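Local coordinates for protein endoglucanase (PDB 6VC5) that probably hydrolyses internal beta-1,4-glucosidic linkages in cellulose and related beta-glucans, as a glycosyl hydrolase family 8 endoglucanase, at residues A[14-19]-A[49-54]; A[88-93]-A[135-140]; A[154-159]-A[220-225]. All coordinates share one frame; numbering follows the deposited sequence.

Contact 1 (A[14-19]-A[49-54]); sequences KYFHPN and QAAFEV
Phe16 points the edge of its ring at Val54, and the two side chains cross at about a right angle. The methyl CG2 of Val54 lies in the plane of the ring and sits 3.8 Å from Phe16 CZ, with CE1 equally near, so one methyl faces the CE1-CZ side of the ring. Ala51, one helical turn before Val54, comes to the CE1 end of that side obliquely: its CB is 4.2 Å from Phe16 CE1. The ring gets there because CG of Phe16 is anti to the backbone N (chi1 168°), which extends the side chain from the end of its own helix across to the other one. With CG1 of Val54 anti to the carbonyl carbon (chi1 -62°), CG2 is left between the backbone N and the carbonyl carbon, where it meets the ring. That methyl also touches the backbone just beyond the ring, where Pro18 O is 4.1 Å from Val54 CG2.

Further along, the contact turns polar. Asn19 O and Val54 O are 3.9 Å apart, two acceptors with no proton to share, and a water settles the matter by donating to both: it is 2.9 Å from Val54 O and 3.2 Å from Asn19 O. The side chain of Asn19 turns elsewhere, with OD1 taking the backbone N-H of Arg21 and ND2 hydrogen-bonded to a glycerol that probably came from the crystallisation liquor.

In the fold this is a surface contact. Phe16 is the first residue to leave helical geometry after helix 4-15, and the loop that follows runs across the first turns of helix 49-62. Phe52 of that helix takes the inward side, packing against helices 33-46 and 90-106.

Contact 2 (A[88-93]-A[135-140]); sequences NATDGD and TVLLPG
The amide of Asn88 meets Gly140 obliquely: Gly140 CA stands off the amide plane, 3.6 Å from Asn88 OD1. Close to that plane, Asn88 ND2 donates 2.8 Å to OD2 of Asp93, reaching the carboxylate oxygen nearly along its C-O axis. OD1 takes the backbone N-H of Ala141, so the amide is fixed from both its oxygen and its nitrogen. Shortened to an alanine, this position is likely to leave Ala141 N without its acceptor and the Asp93 carboxylate, still tied to Phe71 N through OD1, with more freedom to turn. The peptide carbonyl of Pro139 is a second flat group. Thr90 N comes in 48° above its plane, at 3.0 Å from Pro139 O, yet the N-H aims well at the oxygen (165°). Ala89 CA adds a C-H...O contact to the same oxygen.

Ala89 is the N-cap of helix 90-106, one of the helices of the (alpha/alpha)6 barrel of family 8, and Thr90 opens its first turn. An N-H of that first turn, which has no earlier helical carbonyl to bond, is thus satisfied by the chain that leaves the two-stranded hairpin 128-131/134-137. Thr90 adds its side chain to the grip: with OG1 beside the backbone N (chi1 -61°), the hydroxyl donates to Leu138 O at 2.7 Å, only slightly tilted from the carbonyl plane. The same rotamer turns CG2 to the branched end of Leu137, 4.0 Å from its CG, and the two side chains cross obliquely. Gly140, having no side chain, can bring its CA within 3.5 Å of Asn88 O.

Contact 3 (A[154-159]-A[220-225]); sequences LSYYVM and SYDAIR
Ser155, Tyr156 and Asp222 meet near the middle of the (alpha/alpha)6 barrel, where two loops lead into helices: a short 3-10 turn at 154-156 ahead of helix 159-169, and a type I beta turn from Asp222 to Arg225 at the start of helix 225-232. Such loops line the substrate cleft in family 8 enzymes, and this pair is consistent with that place.

Ser155 lies against the turn. Its CB presses on the backbone at 3.0 Å from Asp222 O, a close fit, and is also 4.1 Å from Arg225 CB. The carbonyl is already engaged, since Asp222 O accepts Arg225 N to close the turn. Ser155 OG, set between its own backbone N and carbonyl carbon (chi1 77°), is 3.4 Å from Asp222 O at a poor angle and is bonded to Asn153 OD1 instead.

Tyr156 starts out away from the turn, but its phenol end swings back beside the carboxylate of Asp222. Ring and carboxylate planes are 34° apart, with CE1 of Tyr156 4.2 Å from Asp222 OD2. A water at the ring edge, in its plane, joins them: it is 2.7 Å from Tyr156 OH and donates to Asp222 OD2 at 2.6 Å.

Asn153 ND2 also donates to that oxygen, so the amide of Asn153 serves both loops, its oxygen meeting Ser155 and its nitrogen Asp222. With no direct hydrogen bond between the two segments, the carboxylate is positioned through OD2 by the amide of Asn153, next to the first segment, and by a water.

In the fold
Contacts 2 and 3 adjoin in the buried part of the chain, their centres 11 Å apart, whereas contact 1 sits at the surface with its centre 25 Å from either. The join between 2 and 3 is made by the two tyrosines of 154-159: Tyr157 OH is 3.0 Å from Leu137 N, probably a hydrogen bond, and Tyr156 CE1 packs 3.5 Å from Asp91 OD2. Tyr156 thus lies between the acidic side chains of Asp91 and Asp222, at a place consistent with the cleft of a family 8 glucanase. Contact 1 keeps about 11 Å between its nearest atoms and those of the other two; its glycerol marks a surface spot well away from them.

Contact 1 (A[14-19]-A[49-54])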
ATOM      1  N   LYS A  14      15.799  -0.456  13.557  1.00 15.69           N
ATOM      2  CA  LYS A  14      15.448  -1.872  13.531  1.00 15.63           C
ATOM      3  C   LYS A  14      15.654  -2.501  12.155  1.00 14.33           C
ATOM      4  O   LYS A  14      16.112  -3.648  12.062  1.00 15.80           O
ATOM      5  CB  LYS A  14      13.994  -2.055  13.972  1.00 17.10           C
ATOM      6  CG  LYS A  14      13.761  -1.720  15.439  1.00 20.78           C
ATOM      7  CD  LYS A  14      12.297  -1.841  15.817  1.00 23.26           C
ATOM      8  CE  LYS A  14      12.144  -2.346  17.244  1.00 28.61           C
ATOM      9  NZ  LYS A  14      11.938  -3.820  17.288  1.00 31.04           N
ATOM     10  N   TYR A  15      15.335  -1.776  11.074  1.00 12.58           N
ATOM     11  CA  TYR A  15      15.186  -2.400   9.768  1.00 12.04           C
ATOM     12  C   TYR A  15      16.052  -1.819   8.664  1.00 10.77           C
ATOM     13  O   TYR A  15      16.118  -2.429   7.590  1.00 12.36           O
ATOM     14  CB  TYR A  15      13.716  -2.377   9.317  1.00 12.05           C
ATOM     15  CG  TYR A  15      12.764  -2.908  10.365  1.00 11.54           C
ATOM     16  CD1 TYR A  15      12.866  -4.219  10.829  1.00 12.68           C
ATOM     17  CD2 TYR A  15      11.776  -2.098  10.899  1.00 12.13           C
ATOM     18  CE1 TYR A  15      12.006  -4.708  11.798  1.00 12.78           C
ATOM     19  CE2 TYR A  15      10.907  -2.579  11.873  1.00 13.39           C
ATOM     20  CZ  TYR A  15      11.030  -3.877  12.313  1.00 14.13           C
ATOM     21  OH  TYR A  15      10.177  -4.366  13.270  1.00 17.18           O
ATOM     22  N   PHE A  16      16.700  -0.677   8.877  1.00 11.84           N
ATOM     23  CA  PHE A  16      17.532  -0.045   7.860  1.00 11.76           C
ATOM     24  C   PHE A  16      18.976  -0.522   7.971  1.00 10.59           C
ATOM     25  O   PHE A  16      19.530  -0.640   9.070  1.00 12.31           O
ATOM     26  CB  PHE A  16      17.460   1.476   8.031  1.00 11.76           C
ATOM     27  CG  PHE A  16      18.484   2.250   7.227  1.00 10.56           C
ATOM     28  CD1 PHE A  16      18.240   2.601   5.908  1.00 12.11           C
ATOM     29  CD2 PHE A  16      19.671   2.656   7.811  1.00 11.72           C
ATOM     30  CE1 PHE A  16      19.179   3.332   5.182  1.00 12.13           C
ATOM     31  CE2 PHE A  16      20.620   3.389   7.094  1.00 12.61           C
ATOM     32  CZ  PHE A  16      20.376   3.728   5.788  1.00 12.53           C
ATOM     33  N   HIS A  17      19.589  -0.788   6.820  1.00 11.25           N
ATOM     34  CA  HIS A  17      20.993  -1.144   6.741  1.00 13.72           C
ATOM     35  C   HIS A  17      21.752  -0.104   5.921  1.00 13.93           C
ATOM     36  O   HIS A  17      21.181   0.529   5.020  1.00 12.98           O
ATOM     37  CB  HIS A  17      21.136  -2.535   6.111  1.00 14.84           C
ATOM     38  CG  HIS A  17      20.581  -3.622   6.973  1.00 18.71           C
ATOM     39  ND1 HIS A  17      21.371  -4.406   7.787  1.00 21.12           N
ATOM     40  CD2 HIS A  17      19.303  -4.012   7.197  1.00 19.65           C
ATOM     41  CE1 HIS A  17      20.606  -5.254   8.452  1.00 20.79           C
ATOM     42  NE2 HIS A  17      19.348  -5.033   8.117  1.00 20.53           N
ATOM     43  N   PRO A  18      23.038   0.101   6.219  1.00 14.63           N
ATOM     44  CA  PRO A  18      23.781   1.207   5.589  1.00 14.73           C
ATOM     45  C   PRO A  18      23.889   1.124   4.075  1.00 15.04           C
ATOM     46  O   PRO A  18      24.113   2.163   3.439  1.00 17.06           O
ATOM     47  CB  PRO A  18      25.164   1.125   6.254  1.00 15.73           C
ATOM     48  CG  PRO A  18      24.919   0.424   7.545  1.00 18.57           C
ATOM     49  CD  PRO A  18      23.826  -0.571   7.266  1.00 16.15           C
ATOM     50  N   ASN A  19      23.753  -0.063   3.476  1.00 13.03           N
ATOM     51  CA  ASN A  19      23.732  -0.168   2.019  1.00 11.68           C
ATOM     52  C   ASN A  19      22.414   0.280   1.398  1.00 11.03           C
ATOM     53  O   ASN A  19      22.323   0.328   0.161  1.00 12.19           O
ATOM     54  CB  ASN A  19      24.097  -1.581   1.540  1.00 12.61           C
ATOM     55  CG  ASN A  19      23.122  -2.658   2.015  1.00 13.88           C
ATOM     56  OD1 ASN A  19      22.125  -2.385   2.694  1.00 12.79           O
ATOM     57  ND2 ASN A  19      23.409  -3.898   1.641  1.00 16.06           N
ATOM     58  N   GLN A  49      17.493  12.809   4.628  1.00 12.05           N
ATOM     59  CA  GLN A  49      17.944  12.696   3.245  1.00 12.24           C
ATOM     60  C   GLN A  49      19.074  11.683   3.080  1.00 11.57           C
ATOM     61  O   GLN A  49      19.145  10.999   2.051  1.00 12.13           O
ATOM     62  CB  GLN A  49      18.348  14.058   2.684  1.00 14.48           C
ATOM     63  CG  GLN A  49      18.534  14.001   1.177  1.00 15.80           C
ATOM     64  CD  GLN A  49      18.669  15.363   0.535  1.00 17.01           C
ATOM     65  OE1 GLN A  49      18.823  16.381   1.222  1.00 20.75           O
ATOM     66  NE2 GLN A  49      18.614  15.390  -0.796  1.00 17.83           N
ATOM     67  N   ALA A  50      19.975  11.581   4.060  1.00 13.42           N
ATOM     68  CA  ALA A  50      21.065  10.618   3.945  1.00 14.20           C
ATOM     69  C   ALA A  50      20.527   9.200   3.827  1.00 13.23           C
ATOM     70  O   ALA A  50      21.046   8.390   3.045  1.00 13.63           O
ATOM     71  CB  ALA A  50      21.999  10.736   5.147  1.00 15.73           C
ATOM     72  N   ALA A  51      19.472   8.886   4.578  1.00 11.58           N
ATOM     73  CA  ALA A  51      18.865   7.568   4.458  1.00  9.36           C
ATOM     74  C   ALA A  51      18.127   7.424   3.134  1.00  8.74           C
ATOM     75  O   ALA A  51      18.285   6.412   2.440  1.00  9.47           O
ATOM     76  CB  ALA A  51      17.926   7.297   5.634  1.00 11.79           C
ATOM     77  N   PHE A  52      17.309   8.425   2.773  1.00  7.85           N
ATOM     78  CA  PHE A  52      16.533   8.350   1.538  1.00  7.38           C
ATOM     79  C   PHE A  52      17.440   8.047   0.356  1.00  7.71           C
ATOM     80  O   PHE A  52      17.148   7.154  -0.454  1.00  8.13           O
ATOM     81  CB  PHE A  52      15.790   9.669   1.284  1.00  9.05           C
ATOM     82  CG  PHE A  52      14.958   9.644   0.024  1.00  7.71           C
ATOM     83  CD1 PHE A  52      13.618   9.283   0.083  1.00  8.30           C
ATOM     84  CD2 PHE A  52      15.527   9.883  -1.221  1.00  8.62           C
ATOM     85  CE1 PHE A  52      12.842   9.220  -1.060  1.00  7.92           C
ATOM     86  CE2 PHE A  52      14.763   9.795  -2.378  1.00  9.09           C
ATOM     87  CZ  PHE A  52      13.421   9.464  -2.299  1.00  9.17           C
ATOM     88  N   GLU A  53      18.555   8.781   0.261  1.00  9.97           N
ATOM     89  CA  GLU A  53      19.444   8.693  -0.895  1.00 12.87           C
ATOM     90  C   GLU A  53      19.936   7.267  -1.116  1.00 11.98           C
ATOM     91  O   GLU A  53      19.900   6.757  -2.242  1.00 12.45           O
ATOM     92  CB  GLU A  53      20.630   9.652  -0.702  1.00 17.85           C
ATOM     93  CG  GLU A  53      21.275  10.167  -1.991  1.00 25.06           C
ATOM     94  CD  GLU A  53      21.732  11.623  -1.884  1.00 29.04           C
ATOM     95  OE1 GLU A  53      22.156  12.209  -2.909  1.00 32.42           O
ATOM     96  OE2 GLU A  53      21.654  12.192  -0.772  1.00 31.18           O
ATOM     97  N   VAL A  54      20.381   6.599  -0.043  1.00 10.86           N
ATOM     98  CA  VAL A  54      20.914   5.241  -0.187  1.00 11.08           C
ATOM     99  C   VAL A  54      19.803   4.207  -0.396  1.00  8.94           C
ATOM    100  O   VAL A  54      20.006   3.214  -1.103  1.00  8.27           O
ATOM    101  CB  VAL A  54      21.879   4.853   0.953  1.00 12.02           C
ATOM    102  CG1 VAL A  54      23.117   5.776   0.957  1.00 15.01           C
ATOM    103  CG2 VAL A  54      21.185   4.846   2.301  1.00 10.60           C
TER
HETATM  104  O   HOH W   1      22.645   2.557  -2.120  1.00 29.11           O

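Contact 2 (A[88-93]-A[135-140])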
ATOM      1  N   ASN A  88       6.407  -7.577 -10.941  1.00  8.07           N
ATOM      2  CA  ASN A  88       6.320  -6.395 -10.099  1.00  7.20           C
ATOM      3  C   ASN A  88       5.121  -6.500  -9.164  1.00  9.06           C
ATOM      4  O   ASN A  88       4.240  -7.358  -9.321  1.00 10.70           O
ATOM      5  CB  ASN A  88       6.186  -5.146 -10.969  1.00  8.25           C
ATOM      6  CG  ASN A  88       4.862  -5.105 -11.687  1.00 11.00           C
ATOM      7  OD1 ASN A  88       4.557  -5.995 -12.492  1.00 10.94           O
ATOM      8  ND2 ASN A  88       4.048  -4.087 -11.380  1.00 10.54           N
ATOM      9  N   ALA A  89       5.112  -5.625  -8.164  1.00  8.56           N
ATOM     10  CA  ALA A  89       3.968  -5.430  -7.284  1.00  9.05           C
ATOM     11  C   ALA A  89       3.598  -3.958  -7.373  1.00  9.55           C
ATOM     12  O   ALA A  89       4.391  -3.088  -6.995  1.00  9.51           O
ATOM     13  CB  ALA A  89       4.278  -5.824  -5.837  1.00 10.25           C
ATOM     14  N   THR A  90       2.392  -3.682  -7.864  1.00  7.58           N
ATOM     15  CA  THR A  90       2.033  -2.309  -8.187  1.00  7.47           C
ATOM     16  C   THR A  90       2.032  -1.401  -6.958  1.00  8.12           C
ATOM     17  O   THR A  90       2.309  -0.202  -7.082  1.00  8.61           O
ATOM     18  CB  THR A  90       0.686  -2.330  -8.903  1.00  9.50           C
ATOM     19  OG1 THR A  90       0.823  -3.093 -10.110  1.00 12.78           O
ATOM     20  CG2 THR A  90       0.231  -0.923  -9.279  1.00 12.65           C
ATOM     21  N   ASP A  91       1.753  -1.935  -5.764  1.00  8.36           N
ATOM     22  CA  ASP A  91       1.798  -1.072  -4.591  1.00  9.99           C
ATOM     23  C   ASP A  91       3.223  -0.627  -4.287  1.00 10.95           C
ATOM     24  O   ASP A  91       3.443   0.526  -3.910  1.00 11.34           O
ATOM     25  CB  ASP A  91       1.082  -1.702  -3.389  1.00 13.55           C
ATOM     26  CG  ASP A  91       1.788  -2.923  -2.823  1.00 16.29           C
ATOM     27  OD1 ASP A  91       2.465  -3.657  -3.571  1.00 15.17           O
ATOM     28  OD2 ASP A  91       1.606  -3.165  -1.605  1.00 19.14           O
ATOM     29  N   GLY A  92       4.203  -1.515  -4.477  1.00  9.50           N
ATOM     30  CA  GLY A  92       5.591  -1.096  -4.345  1.00  9.87           C
ATOM     31  C   GLY A  92       5.970  -0.020  -5.344  1.00  8.56           C
ATOM     32  O   GLY A  92       6.584   0.993  -4.987  1.00  9.03           O
ATOM     33  N   ASP A  93       5.590  -0.212  -6.611  1.00  8.47           N
ATOM     34  CA  ASP A  93       5.847   0.804  -7.632  1.00  8.12           C
ATOM     35  C   ASP A  93       5.263   2.159  -7.224  1.00  6.55           C
ATOM     36  O   ASP A  93       5.935   3.199  -7.317  1.00  6.16           O
ATOM     37  CB  ASP A  93       5.255   0.360  -8.977  1.00  8.90           C
ATOM     38  CG  ASP A  93       5.733  -1.030  -9.433  1.00 12.84           C
ATOM     39  OD1 ASP A  93       6.902  -1.401  -9.191  1.00 14.95           O
ATOM     40  OD2 ASP A  93       4.934  -1.750 -10.079  1.00 13.83           O
ATOM     41  N   THR A 135     -11.682   1.250 -15.919  1.00 13.49           N
ATOM     42  CA  THR A 135     -10.248   1.092 -16.109  1.00 13.64           C
ATOM     43  C   THR A 135      -9.695   0.687 -14.753  1.00 14.32           C
ATOM     44  O   THR A 135      -9.881   1.417 -13.773  1.00 16.50           O
ATOM     45  CB  THR A 135      -9.612   2.406 -16.555  1.00 14.67           C
ATOM     46  OG1 THR A 135     -10.169   2.795 -17.818  1.00 17.72           O
ATOM     47  CG2 THR A 135      -8.113   2.231 -16.698  1.00 15.11           C
ATOM     48  N   VAL A 136      -9.065  -0.484 -14.688  1.00 11.11           N
ATOM     49  CA  VAL A 136      -8.624  -1.054 -13.417  1.00 11.53           C
ATOM     50  C   VAL A 136      -7.110  -0.977 -13.310  1.00 11.82           C
ATOM     51  O   VAL A 136      -6.386  -0.881 -14.307  1.00 12.32           O
ATOM     52  CB  VAL A 136      -9.107  -2.504 -13.179  1.00 12.69           C
ATOM     53  CG1 VAL A 136     -10.618  -2.606 -13.337  1.00 15.30           C
ATOM     54  CG2 VAL A 136      -8.380  -3.462 -14.105  1.00 13.69           C
ATOM     55  N   LEU A 137      -6.635  -1.028 -12.064  1.00 10.90           N
ATOM     56  CA  LEU A 137      -5.215  -1.085 -11.741  1.00 11.18           C
ATOM     57  C   LEU A 137      -4.839  -2.527 -11.407  1.00 10.17           C
ATOM     58  O   LEU A 137      -5.303  -3.077 -10.401  1.00 11.78           O
ATOM     59  CB  LEU A 137      -4.956  -0.182 -10.537  1.00 14.02           C
ATOM     60  CG  LEU A 137      -3.494   0.052 -10.182  1.00 15.89           C
ATOM     61  CD1 LEU A 137      -2.848   0.949 -11.229  1.00 17.03           C
ATOM     62  CD2 LEU A 137      -3.403   0.676  -8.793  1.00 18.46           C
ATOM     63  N   LEU A 138      -3.983  -3.141 -12.250  1.00  8.99           N
ATOM     64  CA  LEU A 138      -3.551  -4.520 -12.038  1.00  8.82           C
ATOM     65  C   LEU A 138      -2.514  -4.592 -10.915  1.00  8.62           C
ATOM     66  O   LEU A 138      -1.696  -3.681 -10.761  1.00 10.20           O
ATOM     67  CB  LEU A 138      -2.918  -5.063 -13.314  1.00 11.59           C
ATOM     68  CG  LEU A 138      -3.795  -5.044 -14.556  1.00 13.88           C
ATOM     69  CD1 LEU A 138      -3.005  -5.463 -15.791  1.00 17.77           C
ATOM     70  CD2 LEU A 138      -4.979  -5.974 -14.312  1.00 15.70           C
ATOM     71  N   PRO A 139      -2.523  -5.668 -10.118  1.00  5.96           N
ATOM     72  CA  PRO A 139      -1.552  -5.784  -9.015  1.00  8.32           C
ATOM     73  C   PRO A 139      -0.152  -6.154  -9.459  1.00  7.98           C
ATOM     74  O   PRO A 139       0.777  -6.036  -8.650  1.00  8.60           O
ATOM     75  CB  PRO A 139      -2.124  -6.907  -8.129  1.00  9.88           C
ATOM     76  CG  PRO A 139      -3.429  -7.289  -8.717  1.00  9.96           C
ATOM     77  CD  PRO A 139      -3.545  -6.730 -10.087  1.00  7.01           C
ATOM     78  N   GLY A 140       0.021  -6.613 -10.692  1.00  7.93           N
ATOM     79  CA  GLY A 140       1.324  -7.037 -11.188  1.00  7.44           C
ATOM     80  C   GLY A 140       1.174  -7.567 -12.602  1.00  8.88           C
ATOM     81  O   GLY A 140       0.066  -7.800 -13.096  1.00  9.89           O
TER

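Contact 3 (A[154-159]-A[220-225])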
ATOM      1  N   LEU A 154      -7.341  -4.475  -3.844  1.00  8.77           N
ATOM      2  CA  LEU A 154      -7.836  -3.112  -3.648  1.00  7.74           C
ATOM      3  C   LEU A 154      -6.878  -2.285  -2.795  1.00  7.95           C
ATOM      4  O   LEU A 154      -6.819  -1.062  -2.934  1.00  9.39           O
ATOM      5  CB  LEU A 154      -9.246  -3.151  -3.042  1.00  8.39           C
ATOM      6  CG  LEU A 154     -10.298  -3.838  -3.929  1.00 10.72           C
ATOM      7  CD1 LEU A 154     -11.635  -3.918  -3.212  1.00 11.82           C
ATOM      8  CD2 LEU A 154     -10.423  -3.110  -5.263  1.00 13.73           C
ATOM      9  N   SER A 155      -6.102  -2.930  -1.924  1.00  6.99           N
ATOM     10  CA  SER A 155      -5.110  -2.217  -1.130  1.00  8.14           C
ATOM     11  C   SER A 155      -3.934  -1.725  -1.956  1.00  8.10           C
ATOM     12  O   SER A 155      -3.107  -0.977  -1.429  1.00 11.10           O
ATOM     13  CB  SER A 155      -4.580  -3.100   0.010  1.00  9.82           C
ATOM     14  OG  SER A 155      -3.635  -4.058  -0.456  1.00  9.83           O
ATOM     15  N   TYR A 156      -3.820  -2.134  -3.225  1.00  7.40           N
ATOM     16  CA  TYR A 156      -2.765  -1.576  -4.058  1.00  8.47           C
ATOM     17  C   TYR A 156      -3.165  -0.240  -4.664  1.00 10.85           C
ATOM     18  O   TYR A 156      -2.327   0.407  -5.302  1.00 11.99           O
ATOM     19  CB  TYR A 156      -2.337  -2.548  -5.168  1.00  8.90           C
ATOM     20  CG  TYR A 156      -1.558  -3.778  -4.720  1.00  8.72           C
ATOM     21  CD1 TYR A 156      -1.536  -4.185  -3.385  1.00  9.70           C
ATOM     22  CD2 TYR A 156      -0.856  -4.541  -5.640  1.00  8.99           C
ATOM     23  CE1 TYR A 156      -0.841  -5.328  -2.987  1.00  9.80           C
ATOM     24  CE2 TYR A 156      -0.162  -5.679  -5.254  1.00  9.50           C
ATOM     25  CZ  TYR A 156      -0.154  -6.070  -3.938  1.00  9.98           C
ATOM     26  OH  TYR A 156       0.544  -7.201  -3.566  1.00 14.27           O
ATOM     27  N   TYR A 157      -4.422   0.184  -4.487  1.00 10.73           N
ATOM     28  CA  TYR A 157      -4.849   1.536  -4.848  1.00 11.62           C
ATOM     29  C   TYR A 157      -4.330   2.474  -3.766  1.00 11.15           C
ATOM     30  O   TYR A 157      -5.038   2.874  -2.834  1.00 10.74           O
ATOM     31  CB  TYR A 157      -6.364   1.615  -4.963  1.00 11.99           C
ATOM     32  CG  TYR A 157      -6.930   1.096  -6.263  1.00 12.30           C
ATOM     33  CD1 TYR A 157      -7.297   1.971  -7.278  1.00 12.36           C
ATOM     34  CD2 TYR A 157      -7.113  -0.267  -6.467  1.00 14.20           C
ATOM     35  CE1 TYR A 157      -7.832   1.503  -8.465  1.00 11.24           C
ATOM     36  CE2 TYR A 157      -7.646  -0.748  -7.654  1.00 14.35           C
ATOM     37  CZ  TYR A 157      -8.008   0.145  -8.648  1.00 13.01           C
ATOM     38  OH  TYR A 157      -8.542  -0.338  -9.825  1.00 15.08           O
ATOM     39  N   VAL A 158      -3.047   2.799  -3.879  1.00  9.94           N
ATOM     40  CA  VAL A 158      -2.396   3.708  -2.943  1.00  8.45           C
ATOM     41  C   VAL A 158      -2.884   5.103  -3.305  1.00  9.48           C
ATOM     42  O   VAL A 158      -2.237   5.832  -4.068  1.00  8.95           O
ATOM     43  CB  VAL A 158      -0.865   3.551  -3.018  1.00  9.32           C
ATOM     44  CG1 VAL A 158      -0.158   4.492  -2.033  1.00  9.90           C
ATOM     45  CG2 VAL A 158      -0.457   2.094  -2.754  1.00 11.28           C
ATOM     46  N   MET A 159      -4.050   5.466  -2.781  1.00 10.09           N
ATOM     47  CA  MET A 159      -4.746   6.644  -3.292  1.00 10.84           C
ATOM     48  C   MET A 159      -3.934   7.936  -3.233  1.00  8.99           C
ATOM     49  O   MET A 159      -3.982   8.695  -4.213  1.00  9.47           O
ATOM     50  CB  MET A 159      -6.145   6.761  -2.665  1.00 12.91           C
ATOM     51  CG  MET A 159      -7.136   5.673  -3.126  1.00 13.30           C
ATOM     52  SD  MET A 159      -7.549   5.717  -4.901  1.00 11.29           S
ATOM     53  CE  MET A 159      -9.087   4.751  -4.941  1.00 15.55           C
ATOM     54  N   SER A 220      -8.028  -9.073   5.652  1.00  6.85           N
ATOM     55  CA  SER A 220      -6.895  -9.268   6.529  1.00  7.17           C
ATOM     56  C   SER A 220      -5.731  -8.327   6.228  1.00  6.74           C
ATOM     57  O   SER A 220      -5.922  -7.156   6.143  1.00  7.10           O
ATOM     58  CB  SER A 220      -6.461 -10.745   6.588  1.00  9.12           C
ATOM     59  OG  SER A 220      -5.736 -11.196   5.501  1.00 11.27           O
ATOM     60  N   TYR A 221      -4.550  -8.880   6.070  1.00  6.06           N
ATOM     61  CA  TYR A 221      -3.345  -8.099   6.116  1.00  7.00           C
ATOM     62  C   TYR A 221      -3.115  -7.183   4.925  1.00  7.77           C
ATOM     63  O   TYR A 221      -2.371  -6.260   5.016  1.00  9.57           O
ATOM     64  CB  TYR A 221      -2.158  -9.030   6.346  1.00  9.17           C
ATOM     65  CG  TYR A 221      -2.277  -9.756   7.647  1.00 11.09           C
ATOM     66  CD1 TYR A 221      -1.844  -9.184   8.793  1.00 11.66           C
ATOM     67  CD2 TYR A 221      -2.869 -10.992   7.726  1.00 13.72           C
ATOM     68  CE1 TYR A 221      -1.961  -9.822   9.992  1.00 15.19           C
ATOM     69  CE2 TYR A 221      -3.005 -11.635   8.939  1.00 15.43           C
ATOM     70  CZ  TYR A 221      -2.541 -11.044  10.060  1.00 16.14           C
ATOM     71  OH  TYR A 221      -2.607 -11.607  11.306  1.00 19.82           O
ATOM     72  N   ASP A 222      -3.788  -7.460   3.815  1.00  8.04           N
ATOM     73  CA  ASP A 222      -3.800  -6.543   2.680  1.00  9.42           C
ATOM     74  C   ASP A 222      -4.923  -5.505   2.789  1.00  7.04           C
ATOM     75  O   ASP A 222      -4.693  -4.314   2.744  1.00  6.13           O
ATOM     76  CB  ASP A 222      -4.033  -7.313   1.366  1.00 11.15           C
ATOM     77  CG  ASP A 222      -2.873  -8.227   0.961  1.00 18.65           C
ATOM     78  OD1 ASP A 222      -2.767  -9.337   1.510  1.00 24.08           O
ATOM     79  OD2 ASP A 222      -2.118  -7.879   0.046  1.00 19.08           O
ATOM     80  N   ALA A 223      -6.135  -5.997   2.998  1.00  5.47           N
ATOM     81  CA  ALA A 223      -7.324  -5.172   2.930  1.00  5.88           C
ATOM     82  C   ALA A 223      -7.384  -4.098   4.004  1.00  5.00           C
ATOM     83  O   ALA A 223      -8.048  -3.125   3.838  1.00  4.78           O
ATOM     84  CB  ALA A 223      -8.592  -6.016   2.926  1.00  7.03           C
ATOM     85  N   ILE A 224      -6.624  -4.273   5.065  1.00  5.55           N
ATOM     86  CA  ILE A 224      -6.692  -3.340   6.166  1.00  6.90           C
ATOM     87  C   ILE A 224      -6.034  -2.056   5.718  1.00  7.38           C
ATOM     88  O   ILE A 224      -6.439  -1.014   6.194  1.00  8.18           O
ATOM     89  CB  ILE A 224      -5.869  -3.875   7.375  1.00  7.36           C
ATOM     90  CG1 ILE A 224      -5.949  -2.953   8.593  1.00  7.86           C
ATOM     91  CG2 ILE A 224      -4.405  -4.025   6.991  1.00  7.51           C
ATOM     92  CD1 ILE A 224      -7.334  -2.893   9.179  1.00 10.84           C
ATOM     93  N   ARG A 225      -5.286  -1.981   4.650  0.50  5.82           N
ATOM     94  CA  ARG A 225      -4.873  -0.701   4.123  0.50  7.81           C
ATOM     95  C   ARG A 225      -5.970   0.128   3.462  0.50  7.68           C
ATOM     96  O   ARG A 225      -5.792   1.288   3.238  0.50 10.32           O
ATOM     97  CB  ARG A 225      -3.620  -0.837   3.265  0.50  8.10           C
ATOM     98  CG  ARG A 225      -2.402  -1.203   4.107  0.50  9.69           C
ATOM     99  CD  ARG A 225      -1.075  -1.078   3.385  0.50 11.71           C
ATOM    100  NE  ARG A 225      -0.138  -2.074   3.908  0.50 14.54           N
ATOM    101  CZ  ARG A 225       0.858  -1.846   4.767  0.50 15.13           C
ATOM    102  NH1 ARG A 225       1.594  -2.836   5.166  0.50 18.04           N
ATOM    103  NH2 ARG A 225       1.135  -0.642   5.214  0.50 18.82           N
TER
HETATM  104  O   HOH W   2       0.238  -8.175  -1.074  1.00 20.10           O